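Local coordinates for protein polysaccharide deacetylase (Streptococcus pyogenes, PDB 6DQ3) that removes N-acetyl groups from the cell wall linkage unit of streptococcal rhamnopolysaccharides, as a zinc-dependent deacetylase of carbohydrate esterase family 4, at residues T5-P10 / N64-K69; I9-Y14 / V71-F76; D35-Q40 / P89-Y94; Y49-P54 / Y94-T99. All blocks are in the same frame, centred on the assembly; numbering follows the deposited sequence.

Contact 1: residues T5-P10 / N64-K69; sequences TPVKIP and NELPAK
Val7 and Asn64 meet through the amide of Asn64, which grips the N-terminal segment at two backbone points. OD1 accepts a hydrogen bond from the backbone N of Val7 at 2.8 Å, the donor tilted 26° from the carbonyl plane, while ND2 gives a hydrogen to Thr5 O at 3.1 Å. That second bond stays close to the plane of the Asn64 amide but reaches the Thr5 carbonyl from above its plane. With two backbone partners, plus Glu4 OE2 as a further acceptor for ND2, the rotation of the amide is fixed. A chi1 of -158° places CG anti to the backbone N of Asn64 and carries the amide to segment 5-10. Val7 packs against both Asn64 and Leu66: its CG2 lies 3.5 Å from Asn64 OD1, and its CB rests 3.8 Å from CD2 of Leu66. The same Leu66 methyl touches Ile9 CG1 at 3.8 Å, so one branch of the leucine bridges Val7 and Ile9 of the incoming segment, and its CD1 lies beside Lys8 O. The contact lies at the surface, where the start of strand 8-14 passes the loop between helix 54-63 and strand 71-77; Ala60, Leu61 and Val71 of these elements extend the apolar packing.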
loop_
_atom_site.group_PDB
_atom_site.type_symbol
_atom_site.label_atom_id
_atom_site.label_comp_id
_atom_site.label_asym_id
_atom_site.label_seq_id
_atom_site.Cartn_x
_atom_site.Cartn_y
_atom_site.Cartn_z
ATOM N N THR A 5 -25.783 -2.078 5.655
ATOM C CA THR A 5 -25.008 -2.270 4.436
ATOM C C THR A 5 -23.527 -2.467 4.758
ATOM O O THR A 5 -22.964 -1.703 5.557
ATOM C CB THR A 5 -25.181 -1.064 3.512
ATOM O OG1 THR A 5 -26.573 -0.853 3.246
ATOM C CG2 THR A 5 -24.434 -1.270 2.205
ATOM N N PRO A 6 -22.864 -3.461 4.160
ATOM C CA PRO A 6 -21.414 -3.595 4.358
ATOM C C PRO A 6 -20.671 -2.365 3.855
ATOM O O PRO A 6 -20.959 -1.844 2.775
ATOM C CB PRO A 6 -21.052 -4.842 3.539
ATOM C CG PRO A 6 -22.329 -5.611 3.418
ATOM C CD PRO A 6 -23.420 -4.566 3.356
ATOM N N VAL A 7 -19.699 -1.906 4.643
ATOM C CA VAL A 7 -18.959 -0.712 4.256
ATOM C C VAL A 7 -18.004 -1.052 3.118
ATOM O O VAL A 7 -17.554 -2.196 2.965
ATOM C CB VAL A 7 -18.190 -0.102 5.447
ATOM C CG1 VAL A 7 -19.153 0.379 6.519
ATOM C CG2 VAL A 7 -17.181 -1.100 5.994
ATOM N N LYS A 8 -17.678 -0.040 2.316
ATOM C CA LYS A 8 -16.713 -0.160 1.237
ATOM C C LYS A 8 -15.624 0.890 1.421
ATOM O O LYS A 8 -15.869 1.978 1.953
ATOM C CB LYS A 8 -17.395 -0.005 -0.123
ATOM C CG LYS A 8 -18.269 -1.200 -0.507
ATOM C CD LYS A 8 -19.131 -0.887 -1.720
ATOM C CE LYS A 8 -19.967 -2.094 -2.129
ATOM N NZ LYS A 8 -20.894 -1.751 -3.238
ATOM N N ILE A 9 -14.414 0.539 1.004
ATOM C CA ILE A 9 -13.248 1.400 1.179
ATOM C C ILE A 9 -12.413 1.362 -0.095
ATOM O O ILE A 9 -11.940 0.284 -0.486
ATOM C CB ILE A 9 -12.404 0.960 2.385
ATOM C CG1 ILE A 9 -13.188 1.107 3.690
ATOM C CG2 ILE A 9 -11.108 1.761 2.454
ATOM C CD1 ILE A 9 -12.445 0.586 4.908
ATOM N N PRO A 10 -12.206 2.494 -0.771
ATOM C CA PRO A 10 -11.258 2.508 -1.893
ATOM C C PRO A 10 -9.826 2.424 -1.386
ATOM O O PRO A 10 -9.402 3.217 -0.541
ATOM C CB PRO A 10 -11.538 3.847 -2.590
ATOM C CG PRO A 10 -12.100 4.722 -1.506
ATOM C CD PRO A 10 -12.864 3.801 -0.570
ATOM N N ASN A 64 -17.622 -2.735 10.693
ATOM C CA ASN A 64 -18.549 -2.243 9.674
ATOM C C ASN A 64 -19.008 -0.815 9.964
ATOM O O ASN A 64 -20.205 -0.517 10.004
ATOM C CB ASN A 64 -19.754 -3.172 9.528
ATOM C CG ASN A 64 -20.428 -3.031 8.183
ATOM O OD1 ASN A 64 -19.780 -3.146 7.141
ATOM N ND2 ASN A 64 -21.728 -2.755 8.192
ATOM N N GLU A 65 -18.040 0.081 10.138
ATOM C CA GLU A 65 -18.335 1.490 10.355
ATOM C C GLU A 65 -17.149 2.319 9.879
ATOM O O GLU A 65 -15.995 1.957 10.112
ATOM C CB GLU A 65 -18.651 1.779 11.828
ATOM C CG GLU A 65 -17.610 1.293 12.828
ATOM C CD GLU A 65 -18.104 1.348 14.265
ATOM O OE1 GLU A 65 -19.284 1.701 14.486
ATOM O OE2 GLU A 65 -17.313 1.030 15.179
ATOM N N LEU A 66 -17.443 3.410 9.198
ATOM C CA LEU A 66 -16.362 4.249 8.693
ATOM C C LEU A 66 -16.152 5.459 9.600
ATOM O O LEU A 66 -17.105 5.983 10.183
ATOM C CB LEU A 66 -16.658 4.733 7.270
ATOM C CG LEU A 66 -16.866 3.648 6.219
ATOM C CD1 LEU A 66 -17.178 4.263 4.851
ATOM C CD2 LEU A 66 -15.662 2.725 6.094
ATOM N N PRO A 67 -14.907 5.922 9.763
ATOM C CA PRO A 67 -14.674 7.108 10.601
ATOM C C PRO A 67 -15.103 8.417 9.957
ATOM O O PRO A 67 -15.092 9.454 10.635
ATOM C CB PRO A 67 -13.154 7.077 10.835
ATOM C CG PRO A 67 -12.605 6.387 9.627
ATOM C CD PRO A 67 -13.648 5.349 9.243
ATOM N N ALA A 68 -15.487 8.400 8.684
ATOM C CA ALA A 68 -15.949 9.591 7.986
ATOM C C ALA A 68 -16.822 9.138 6.826
ATOM O O ALA A 68 -16.870 7.952 6.490
ATOM C CB ALA A 68 -14.776 10.444 7.493
ATOM N N LYS A 69 -17.517 10.096 6.212
ATOM C CA LYS A 69 -18.329 9.762 5.046
ATOM C C LYS A 69 -17.453 9.320 3.881
ATOM O O LYS A 69 -17.782 8.354 3.183
ATOM C CB LYS A 69 -19.205 10.950 4.648
ATOM C CG LYS A 69 -20.384 11.192 5.583
ATOM C CD LYS A 69 -21.175 12.424 5.168
ATOM C CE LYS A 69 -22.239 12.788 6.197
ATOM N NZ LYS A 69 -22.942 14.052 5.837
#

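Contact 2: residues I9-Y14 / V71-F76; sequences IPILMY and VVWLTF
Tyr14 and Phe76 share first torsions near -70°, setting CG anti to the carbonyl carbon, and their side chains run the same way from one face of the sheet. The ring planes are 11° apart but barely overlap; Tyr14 CB sits over the Phe76 face, 3.6 Å from its centroid, a CH-pi contact. On the other face, Trp73 has CG anti to its backbone N (chi1 -173°), which lays the indole alongside Ile11, whose CD1 reaches the ring edge at CE3 (3.7 Å). Thr75 CG2 stands over the centre of that indole and touches Ile11 CG2. Leu12 and Leu74 lie side by side on the Tyr14 face, CD1 to CD2 3.7 Å. These neighbouring parallel strands of the central sheet, consistent with the deformed (beta/alpha) barrel of family 4 esterases, bond Trp73 N to Pro10 O, Leu12 N to Trp73 O, Thr75 N to Leu12 O, and Tyr14 N to Thr75 O. Leu12 O also accepts the Thr75 hydroxyl at 2.7 Å. Gln40 takes the Tyr14 hydroxyl, and Thr99 OG1 pairs with Trp73 NE1. One buried carbonyl thus has two donors from one residue, while Arg212 NH1 at Thr75 OG1 would probably polarise that hydroxyl as a donor.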
loop_
_atom_site.group_PDB
_atom_site.type_symbol
_atom_site.label_atom_id
_atom_site.label_comp_id
_atom_site.label_asym_id
_atom_site.label_seq_id
_atom_site.Cartn_x
_atom_site.Cartn_y
_atom_site.Cartn_z
ATOM N N ILE A 9 -14.414 0.539 1.004
ATOM C CA ILE A 9 -13.248 1.400 1.179
ATOM C C ILE A 9 -12.413 1.362 -0.095
ATOM O O ILE A 9 -11.940 0.284 -0.486
ATOM C CB ILE A 9 -12.404 0.960 2.385
ATOM C CG1 ILE A 9 -13.188 1.107 3.690
ATOM C CG2 ILE A 9 -11.108 1.761 2.454
ATOM C CD1 ILE A 9 -12.445 0.586 4.908
ATOM N N PRO A 10 -12.206 2.494 -0.771
ATOM C CA PRO A 10 -11.258 2.508 -1.893
ATOM C C PRO A 10 -9.826 2.424 -1.386
ATOM O O PRO A 10 -9.402 3.217 -0.541
ATOM C CB PRO A 10 -11.538 3.847 -2.590
ATOM C CG PRO A 10 -12.100 4.722 -1.506
ATOM C CD PRO A 10 -12.864 3.801 -0.570
ATOM N N ILE A 11 -9.093 1.444 -1.891
ATOM C CA ILE A 11 -7.697 1.228 -1.535
ATOM C C ILE A 11 -6.889 1.496 -2.798
ATOM O O ILE A 11 -6.829 0.652 -3.697
ATOM C CB ILE A 11 -7.444 -0.188 -1.010
ATOM C CG1 ILE A 11 -8.325 -0.499 0.201
ATOM C CG2 ILE A 11 -5.971 -0.359 -0.648
ATOM C CD1 ILE A 11 -8.267 -1.959 0.599
ATOM N N LEU A 12 -6.273 2.672 -2.876
ATOM C CA LEU A 12 -5.541 3.054 -4.072
ATOM C C LEU A 12 -4.169 2.398 -4.077
ATOM O O LEU A 12 -3.475 2.360 -3.057
ATOM C CB LEU A 12 -5.400 4.574 -4.149
ATOM C CG LEU A 12 -6.711 5.364 -4.093
ATOM C CD1 LEU A 12 -6.434 6.850 -4.336
ATOM C CD2 LEU A 12 -7.735 4.832 -5.075
ATOM N N MET A 13 -3.789 1.872 -5.236
ATOM C CA MET A 13 -2.501 1.214 -5.412
ATOM C C MET A 13 -1.635 2.070 -6.327
ATOM O O MET A 13 -1.857 2.113 -7.542
ATOM C CB MET A 13 -2.662 -0.192 -5.985
ATOM C CG MET A 13 -1.326 -0.861 -6.300
ATOM S SD MET A 13 -1.474 -2.556 -6.888
ATOM C CE MET A 13 -2.545 -2.341 -8.303
ATOM N N TYR A 14 -0.651 2.734 -5.731
ATOM C CA TYR A 14 0.391 3.476 -6.425
ATOM C C TYR A 14 1.668 2.642 -6.481
ATOM O O TYR A 14 1.885 1.744 -5.668
ATOM C CB TYR A 14 0.705 4.795 -5.702
ATOM C CG TYR A 14 -0.348 5.870 -5.782
ATOM C CD1 TYR A 14 -1.344 5.958 -4.824
ATOM C CD2 TYR A 14 -0.333 6.812 -6.799
ATOM C CE1 TYR A 14 -2.310 6.942 -4.886
ATOM C CE2 TYR A 14 -1.288 7.801 -6.870
ATOM C CZ TYR A 14 -2.277 7.862 -5.912
ATOM O OH TYR A 14 -3.230 8.846 -5.980
ATOM N N VAL A 71 -13.629 8.023 2.850
ATOM C CA VAL A 71 -12.386 7.474 3.371
ATOM C C VAL A 71 -11.618 6.836 2.223
ATOM O O VAL A 71 -12.185 6.418 1.212
ATOM C CB VAL A 71 -12.612 6.429 4.491
ATOM C CG1 VAL A 71 -13.471 7.002 5.601
ATOM C CG2 VAL A 71 -13.223 5.158 3.913
ATOM N N VAL A 72 -10.303 6.747 2.403
ATOM C CA VAL A 72 -9.435 6.135 1.409
ATOM C C VAL A 72 -8.198 5.602 2.114
ATOM O O VAL A 72 -7.725 6.177 3.097
ATOM C CB VAL A 72 -9.048 7.135 0.293
ATOM C CG1 VAL A 72 -8.324 8.338 0.884
ATOM C CG2 VAL A 72 -8.196 6.437 -0.749
ATOM N N TRP A 73 -7.678 4.487 1.604
ATOM C CA TRP A 73 -6.415 3.918 2.056
ATOM C C TRP A 73 -5.426 4.044 0.903
ATOM O O TRP A 73 -5.552 3.347 -0.108
ATOM C CB TRP A 73 -6.588 2.464 2.484
ATOM C CG TRP A 73 -5.362 1.865 3.106
ATOM C CD1 TRP A 73 -4.255 2.532 3.566
ATOM C CD2 TRP A 73 -5.109 0.474 3.322
ATOM N NE1 TRP A 73 -3.340 1.637 4.065
ATOM C CE2 TRP A 73 -3.839 0.368 3.926
ATOM C CE3 TRP A 73 -5.835 -0.695 3.069
ATOM C CZ2 TRP A 73 -3.282 -0.860 4.277
ATOM C CZ3 TRP A 73 -5.279 -1.908 3.419
ATOM C CH2 TRP A 73 -4.017 -1.980 4.016
ATOM N N LEU A 74 -4.455 4.943 1.053
ATOM C CA LEU A 74 -3.420 5.145 0.050
ATOM C C LEU A 74 -2.298 4.146 0.300
ATOM O O LEU A 74 -1.673 4.171 1.369
ATOM C CB LEU A 74 -2.866 6.569 0.107
ATOM C CG LEU A 74 -3.813 7.763 0.019
ATOM C CD1 LEU A 74 -2.995 9.055 0.079
ATOM C CD2 LEU A 74 -4.644 7.690 -1.231
ATOM N N THR A 75 -2.035 3.278 -0.679
ATOM C CA THR A 75 -0.989 2.272 -0.554
ATOM C C THR A 75 0.017 2.378 -1.692
ATOM O O THR A 75 -0.345 2.659 -2.839
ATOM C CB THR A 75 -1.562 0.839 -0.520
ATOM O OG1 THR A 75 -2.076 0.467 -1.806
ATOM C CG2 THR A 75 -2.672 0.727 0.521
ATOM N N PHE A 76 1.283 2.132 -1.356
ATOM C CA PHE A 76 2.403 2.152 -2.290
ATOM C C PHE A 76 3.190 0.866 -2.102
ATOM O O PHE A 76 3.593 0.550 -0.978
ATOM C CB PHE A 76 3.339 3.346 -2.034
ATOM C CG PHE A 76 2.751 4.687 -2.379
ATOM C CD1 PHE A 76 1.718 5.222 -1.633
ATOM C CD2 PHE A 76 3.261 5.426 -3.436
ATOM C CE1 PHE A 76 1.189 6.460 -1.947
ATOM C CE2 PHE A 76 2.734 6.661 -3.753
ATOM C CZ PHE A 76 1.699 7.176 -3.010
#

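Contact 3: residues D35-Q40 / P89-Y94; sequences DLFDQQ and PILKKY
Ile90 is directed at helix 34-46 and packs its CG2 branch against two consecutive residues there, 3.8 Å from Phe37 CD2 and equally close to Asp38 CA. Its CD1 also comes near CD2 of the Phe37 ring. One residue on, Leu91 meets the far end of that ring: its CD2 approaches CZ at 3.9 Å, near the ring plane, the two side chains crossing at about a right angle. Phe37 thus has aliphatic neighbours along its CD2, CE2 and CZ margin. Lys93 follows with an extended chain whose CG is anti to the backbone N (chi1 169°), and this delivers NZ to Asp38 OD2 in a salt bridge of 2.8 Å that uses the syn lone pair of the oxygen. Lys93 CG also lies over one face of the Tyr94 ring, toward its rim. Tyr94, the first residue beyond the helix, donates its hydroxyl to the other carboxylate oxygen, Asp38 OD1, at 2.6 Å. That approach comes from above the carboxylate plane, and ring and carboxylate planes stand 76° apart. Each oxygen of Asp38 therefore has its own donor, and the nearby ammonium would probably favour the ionised carboxylate. The axes of segments 35-40 and 89-93, parts of helices 34-46 and 81-93, come within 10.0 Å, their directions 24° apart; Leu41 extends the shared apolar seam, and Phe37 pairs edge-to-face with Tyr14 of strand 8-14.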
loop_
_atom_site.group_PDB
_atom_site.type_symbol
_atom_site.label_atom_id
_atom_site.label_comp_id
_atom_site.label_asym_id
_atom_site.label_seq_id
_atom_site.Cartn_x
_atom_site.Cartn_y
_atom_site.Cartn_z
ATOM N N ASP A 35 3.193 16.087 -10.488
ATOM C CA ASP A 35 2.159 17.116 -10.554
ATOM C C ASP A 35 0.765 16.499 -10.505
ATOM O O ASP A 35 -0.130 17.026 -9.835
ATOM C CB ASP A 35 2.328 17.958 -11.817
ATOM C CG ASP A 35 3.565 18.841 -11.773
ATOM O OD1 ASP A 35 3.964 19.265 -10.668
ATOM O OD2 ASP A 35 4.140 19.109 -12.850
ATOM N N LEU A 36 0.561 15.376 -11.202
ATOM C CA LEU A 36 -0.744 14.723 -11.193
ATOM C C LEU A 36 -1.062 14.147 -9.817
ATOM O O LEU A 36 -2.205 14.236 -9.351
ATOM C CB LEU A 36 -0.794 13.629 -12.260
ATOM C CG LEU A 36 -2.051 12.758 -12.285
ATOM C CD1 LEU A 36 -3.283 13.617 -12.540
ATOM C CD2 LEU A 36 -1.944 11.660 -13.330
ATOM N N PHE A 37 -0.074 13.537 -9.160
ATOM C CA PHE A 37 -0.285 13.055 -7.800
ATOM C C PHE A 37 -0.718 14.201 -6.892
ATOM O O PHE A 37 -1.682 14.074 -6.128
ATOM C CB PHE A 37 0.991 12.385 -7.289
ATOM C CG PHE A 37 0.868 11.810 -5.911
ATOM C CD1 PHE A 37 -0.119 10.885 -5.611
ATOM C CD2 PHE A 37 1.739 12.199 -4.909
ATOM C CE1 PHE A 37 -0.226 10.358 -4.342
ATOM C CE2 PHE A 37 1.636 11.678 -3.642
ATOM C CZ PHE A 37 0.652 10.752 -3.357
ATOM N N ASP A 38 -0.031 15.345 -6.989
ATOM C CA ASP A 38 -0.435 16.527 -6.235
ATOM C C ASP A 38 -1.899 16.860 -6.498
ATOM O O ASP A 38 -2.676 17.079 -5.562
ATOM C CB ASP A 38 0.478 17.706 -6.600
ATOM C CG ASP A 38 0.235 18.927 -5.736
ATOM O OD1 ASP A 38 -0.853 19.527 -5.854
ATOM O OD2 ASP A 38 1.130 19.281 -4.935
ATOM N N GLN A 39 -2.303 16.858 -7.773
ATOM C CA GLN A 39 -3.670 17.233 -8.123
ATOM C C GLN A 39 -4.684 16.192 -7.660
ATOM O O GLN A 39 -5.820 16.547 -7.323
ATOM C CB GLN A 39 -3.784 17.446 -9.633
ATOM C CG GLN A 39 -3.053 18.682 -10.133
ATOM C CD GLN A 39 -2.811 18.666 -11.632
ATOM O OE1 GLN A 39 -3.429 17.900 -12.369
ATOM N NE2 GLN A 39 -1.903 19.522 -12.090
ATOM N N GLN A 40 -4.303 14.914 -7.642
ATOM C CA GLN A 40 -5.196 13.888 -7.113
ATOM C C GLN A 40 -5.424 14.082 -5.620
ATOM O O GLN A 40 -6.564 14.036 -5.145
ATOM C CB GLN A 40 -4.622 12.501 -7.394
ATOM C CG GLN A 40 -4.641 12.104 -8.858
ATOM C CD GLN A 40 -3.812 10.865 -9.124
ATOM O OE1 GLN A 40 -3.039 10.427 -8.271
ATOM N NE2 GLN A 40 -3.968 10.293 -10.310
ATOM N N PRO A 89 6.800 14.260 0.516
ATOM C CA PRO A 89 6.552 15.707 0.668
ATOM C C PRO A 89 5.162 16.121 0.229
ATOM O O PRO A 89 4.531 16.974 0.866
ATOM C CB PRO A 89 7.631 16.352 -0.215
ATOM C CG PRO A 89 8.712 15.325 -0.313
ATOM C CD PRO A 89 8.032 13.971 -0.239
ATOM N N ILE A 90 4.670 15.545 -0.867
ATOM C CA ILE A 90 3.341 15.890 -1.356
ATOM C C ILE A 90 2.270 15.385 -0.395
ATOM O O ILE A 90 1.264 16.063 -0.157
ATOM C CB ILE A 90 3.151 15.342 -2.783
ATOM C CG1 ILE A 90 4.180 15.991 -3.718
ATOM C CG2 ILE A 90 1.737 15.612 -3.259
ATOM C CD1 ILE A 90 4.261 15.389 -5.112
ATOM N N LEU A 91 2.471 14.205 0.194
ATOM C CA LEU A 91 1.519 13.725 1.192
ATOM C C LEU A 91 1.478 14.653 2.402
ATOM O O LEU A 91 0.395 14.985 2.902
ATOM C CB LEU A 91 1.877 12.300 1.613
ATOM C CG LEU A 91 1.613 11.243 0.542
ATOM C CD1 LEU A 91 2.544 10.051 0.732
ATOM C CD2 LEU A 91 0.149 10.799 0.558
ATOM N N LYS A 92 2.645 15.087 2.882
ATOM C CA LYS A 92 2.687 16.020 4.004
ATOM C C LYS A 92 1.999 17.335 3.656
ATOM O O LYS A 92 1.302 17.922 4.496
ATOM C CB LYS A 92 4.134 16.285 4.418
ATOM C CG LYS A 92 4.801 15.151 5.169
ATOM C CD LYS A 92 6.099 15.611 5.834
ATOM C CE LYS A 92 7.165 15.970 4.807
ATOM N NZ LYS A 92 8.452 16.353 5.453
ATOM N N LYS A 93 2.205 17.823 2.430
ATOM C CA LYS A 93 1.573 19.063 1.989
ATOM C C LYS A 93 0.070 19.030 2.215
ATOM O O LYS A 93 -0.524 20.026 2.639
ATOM C CB LYS A 93 1.894 19.294 0.512
ATOM C CG LYS A 93 1.107 20.399 -0.167
ATOM C CD LYS A 93 1.591 20.602 -1.607
ATOM C CE LYS A 93 0.817 21.709 -2.313
ATOM N NZ LYS A 93 1.230 21.857 -3.740
ATOM N N TYR A 94 -0.560 17.889 1.956
ATOM C CA TYR A 94 -2.003 17.753 2.088
ATOM C C TYR A 94 -2.411 17.071 3.387
ATOM O O TYR A 94 -3.587 16.730 3.553
ATOM C CB TYR A 94 -2.555 17.012 0.870
ATOM C CG TYR A 94 -2.450 17.869 -0.378
ATOM C CD1 TYR A 94 -3.334 18.922 -0.585
ATOM C CD2 TYR A 94 -1.435 17.671 -1.311
ATOM C CE1 TYR A 94 -3.241 19.730 -1.703
ATOM C CE2 TYR A 94 -1.335 18.480 -2.440
ATOM C CZ TYR A 94 -2.242 19.507 -2.626
ATOM O OH TYR A 94 -2.158 20.327 -3.735
#

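Contact 4: residues Y49-P54 / Y94-T99; sequences YYFLSP and YDAKAT
Phe51 O receives NZ of Lys97 at 2.6 Å, with the ammonium nearly in line with the carbonyl (C=O...N angle 169°). The lysine leaves its backbone extended and then bends at its last two torsions, folding its amine back onto segment 49-54; CE passes 3.7 Å from Ser53 N. Glu56 OE1 forms a salt bridge with the same NZ, and its OE2 accepts the Tyr50 hydroxyl, so the amine is held between a backbone carbonyl and a carboxylate. The Phe51 ring lies over Ala96, whose CB stands 3.6 Å from its centroid and only 7° off the normal, a CH-pi contact. A water gives hydrogens to both Leu52 O (2.8 Å) and Lys97 O (2.7 Å), linking two segments without a direct backbone bond. Further along, Pro54 CG lies 3.4 Å from Thr99 OG1, whose polar partner is Trp73 NE1. Ser53 N-caps the following helix, and Asp95 is the C-prime residue of a Schellman motif closing helix 81-93. Strands 50-51 and 98-102 pair in parallel, one after the other, with the 71-77 edge that strand 8-14 does not use; through helices 54-63 and 81-93 each forms a beta-alpha-beta unit with 71-77, as expected of the deformed barrel of family 4 esterases.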
loop_
_atom_site.group_PDB
_atom_site.type_symbol
_atom_site.label_atom_id
_atom_site.label_comp_id
_atom_site.label_asym_id
_atom_site.label_seq_id
_atom_site.Cartn_x
_atom_site.Cartn_y
_atom_site.Cartn_z
ATOM N N TYR A 49 -11.986 13.858 1.957
ATOM C CA TYR A 49 -11.568 12.491 2.221
ATOM C C TYR A 49 -10.737 12.408 3.497
ATOM O O TYR A 49 -9.907 13.277 3.781
ATOM C CB TYR A 49 -10.774 11.926 1.041
ATOM C CG TYR A 49 -11.637 11.176 0.052
ATOM C CD1 TYR A 49 -12.258 11.841 -0.993
ATOM C CD2 TYR A 49 -11.853 9.804 0.176
ATOM C CE1 TYR A 49 -13.060 11.174 -1.895
ATOM C CE2 TYR A 49 -12.658 9.121 -0.726
ATOM C CZ TYR A 49 -13.261 9.812 -1.759
ATOM O OH TYR A 49 -14.066 9.154 -2.663
ATOM N N TYR A 50 -10.994 11.356 4.270
ATOM C CA TYR A 50 -10.220 10.970 5.445
ATOM C C TYR A 50 -9.234 9.886 5.025
ATOM O O TYR A 50 -9.631 8.877 4.434
ATOM C CB TYR A 50 -11.180 10.467 6.532
ATOM C CG TYR A 50 -10.570 10.059 7.853
ATOM C CD1 TYR A 50 -9.861 8.871 7.980
ATOM C CD2 TYR A 50 -10.741 10.842 8.988
ATOM C CE1 TYR A 50 -9.309 8.493 9.195
ATOM C CE2 TYR A 50 -10.200 10.469 10.205
ATOM C CZ TYR A 50 -9.484 9.295 10.304
ATOM O OH TYR A 50 -8.947 8.931 11.520
ATOM N N PHE A 51 -7.953 10.103 5.312
ATOM C CA PHE A 51 -6.893 9.201 4.876
ATOM C C PHE A 51 -6.593 8.187 5.975
ATOM O O PHE A 51 -6.164 8.558 7.072
ATOM C CB PHE A 51 -5.640 9.999 4.510
ATOM C CG PHE A 51 -5.859 10.973 3.387
ATOM C CD1 PHE A 51 -5.814 10.546 2.071
ATOM C CD2 PHE A 51 -6.105 12.313 3.645
ATOM C CE1 PHE A 51 -6.028 11.428 1.034
ATOM C CE2 PHE A 51 -6.311 13.205 2.607
ATOM C CZ PHE A 51 -6.273 12.763 1.303
ATOM N N LEU A 52 -6.799 6.912 5.671
ATOM C CA LEU A 52 -6.768 5.873 6.686
ATOM C C LEU A 52 -5.383 5.262 6.860
ATOM O O LEU A 52 -4.594 5.175 5.917
ATOM C CB LEU A 52 -7.753 4.761 6.324
ATOM C CG LEU A 52 -9.194 5.173 6.032
ATOM C CD1 LEU A 52 -9.888 4.073 5.238
ATOM C CD2 LEU A 52 -9.922 5.466 7.328
ATOM N N SER A 53 -5.103 4.823 8.098
ATOM C CA SER A 53 -3.999 3.929 8.409
ATOM C C SER A 53 -4.453 2.478 8.293
ATOM O O SER A 53 -5.657 2.194 8.292
ATOM C CB SER A 53 -3.499 4.186 9.825
ATOM O OG SER A 53 -4.430 3.680 10.768
ATOM N N PRO A 54 -3.514 1.526 8.213
ATOM C CA PRO A 54 -3.923 0.106 8.197
ATOM C C PRO A 54 -4.810 -0.276 9.376
ATOM O O PRO A 54 -5.812 -0.980 9.197
ATOM C CB PRO A 54 -2.583 -0.647 8.222
ATOM C CG PRO A 54 -1.581 0.324 7.635
ATOM C CD PRO A 54 -2.051 1.691 8.085
ATOM N N TYR A 94 -0.560 17.889 1.956
ATOM C CA TYR A 94 -2.003 17.753 2.088
ATOM C C TYR A 94 -2.411 17.071 3.387
ATOM O O TYR A 94 -3.587 16.730 3.553
ATOM C CB TYR A 94 -2.555 17.012 0.870
ATOM C CG TYR A 94 -2.450 17.869 -0.378
ATOM C CD1 TYR A 94 -3.334 18.922 -0.585
ATOM C CD2 TYR A 94 -1.435 17.671 -1.311
ATOM C CE1 TYR A 94 -3.241 19.730 -1.703
ATOM C CE2 TYR A 94 -1.335 18.480 -2.440
ATOM C CZ TYR A 94 -2.242 19.507 -2.626
ATOM O OH TYR A 94 -2.158 20.327 -3.735
ATOM N N ASP A 95 -1.482 16.911 4.325
ATOM C CA ASP A 95 -1.771 16.295 5.617
ATOM C C ASP A 95 -2.454 14.944 5.419
ATOM O O ASP A 95 -3.458 14.621 6.059
ATOM C CB ASP A 95 -2.630 17.217 6.485
ATOM C CG ASP A 95 -2.733 16.737 7.926
ATOM O OD1 ASP A 95 -1.853 15.965 8.360
ATOM O OD2 ASP A 95 -3.697 17.125 8.622
ATOM N N ALA A 96 -1.903 14.155 4.504
ATOM C CA ALA A 96 -2.452 12.854 4.153
ATOM C C ALA A 96 -1.586 11.743 4.734
ATOM O O ALA A 96 -0.369 11.881 4.865
ATOM C CB ALA A 96 -2.556 12.698 2.631
ATOM N N LYS A 97 -2.232 10.637 5.088
ATOM C CA LYS A 97 -1.547 9.441 5.553
ATOM C C LYS A 97 -1.472 8.437 4.408
ATOM O O LYS A 97 -2.337 8.411 3.528
ATOM C CB LYS A 97 -2.270 8.831 6.758
ATOM C CG LYS A 97 -2.614 9.842 7.855
ATOM C CD LYS A 97 -2.900 9.173 9.209
ATOM C CE LYS A 97 -4.099 8.230 9.147
ATOM N NZ LYS A 97 -5.398 8.861 9.523
ATOM N N ALA A 98 -0.412 7.630 4.406
ATOM C CA ALA A 98 -0.266 6.599 3.385
ATOM C C ALA A 98 0.576 5.449 3.916
ATOM O O ALA A 98 1.317 5.588 4.891
ATOM C CB ALA A 98 0.362 7.162 2.102
ATOM N N THR A 99 0.452 4.300 3.251
ATOM C CA THR A 99 1.139 3.076 3.632
ATOM C C THR A 99 2.060 2.642 2.507
ATOM O O THR A 99 1.669 2.652 1.336
ATOM C CB THR A 99 0.146 1.931 3.920
ATOM O OG1 THR A 99 -0.660 2.261 5.051
ATOM C CG2 THR A 99 0.890 0.623 4.188
HETATM O O HOH W 1 -4.153 6.416 3.500
#

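From the N terminus, the entering chain is used first by contact 1, which closes a loop of 53 residues onto 64-69, and then by contact 2, where the same strand 8-14 continues beside strand 71-77. The two share Ile9 and Pro10 and adjoin through Leu66 and Val71. Contact 3 starts within the loop that contacts 1 and 2 close and ends beyond it, so it crosses both; contact 4 also crosses both, and crosses contact 3 too, with Tyr94 shared, so neither nests in another. Together they tie helices 34-46 and 81-93 to the sheet: Tyr14 meets Gln40 and Phe37, while strand 71-77 hydrogen-bonds to residues of both segments of contact 4.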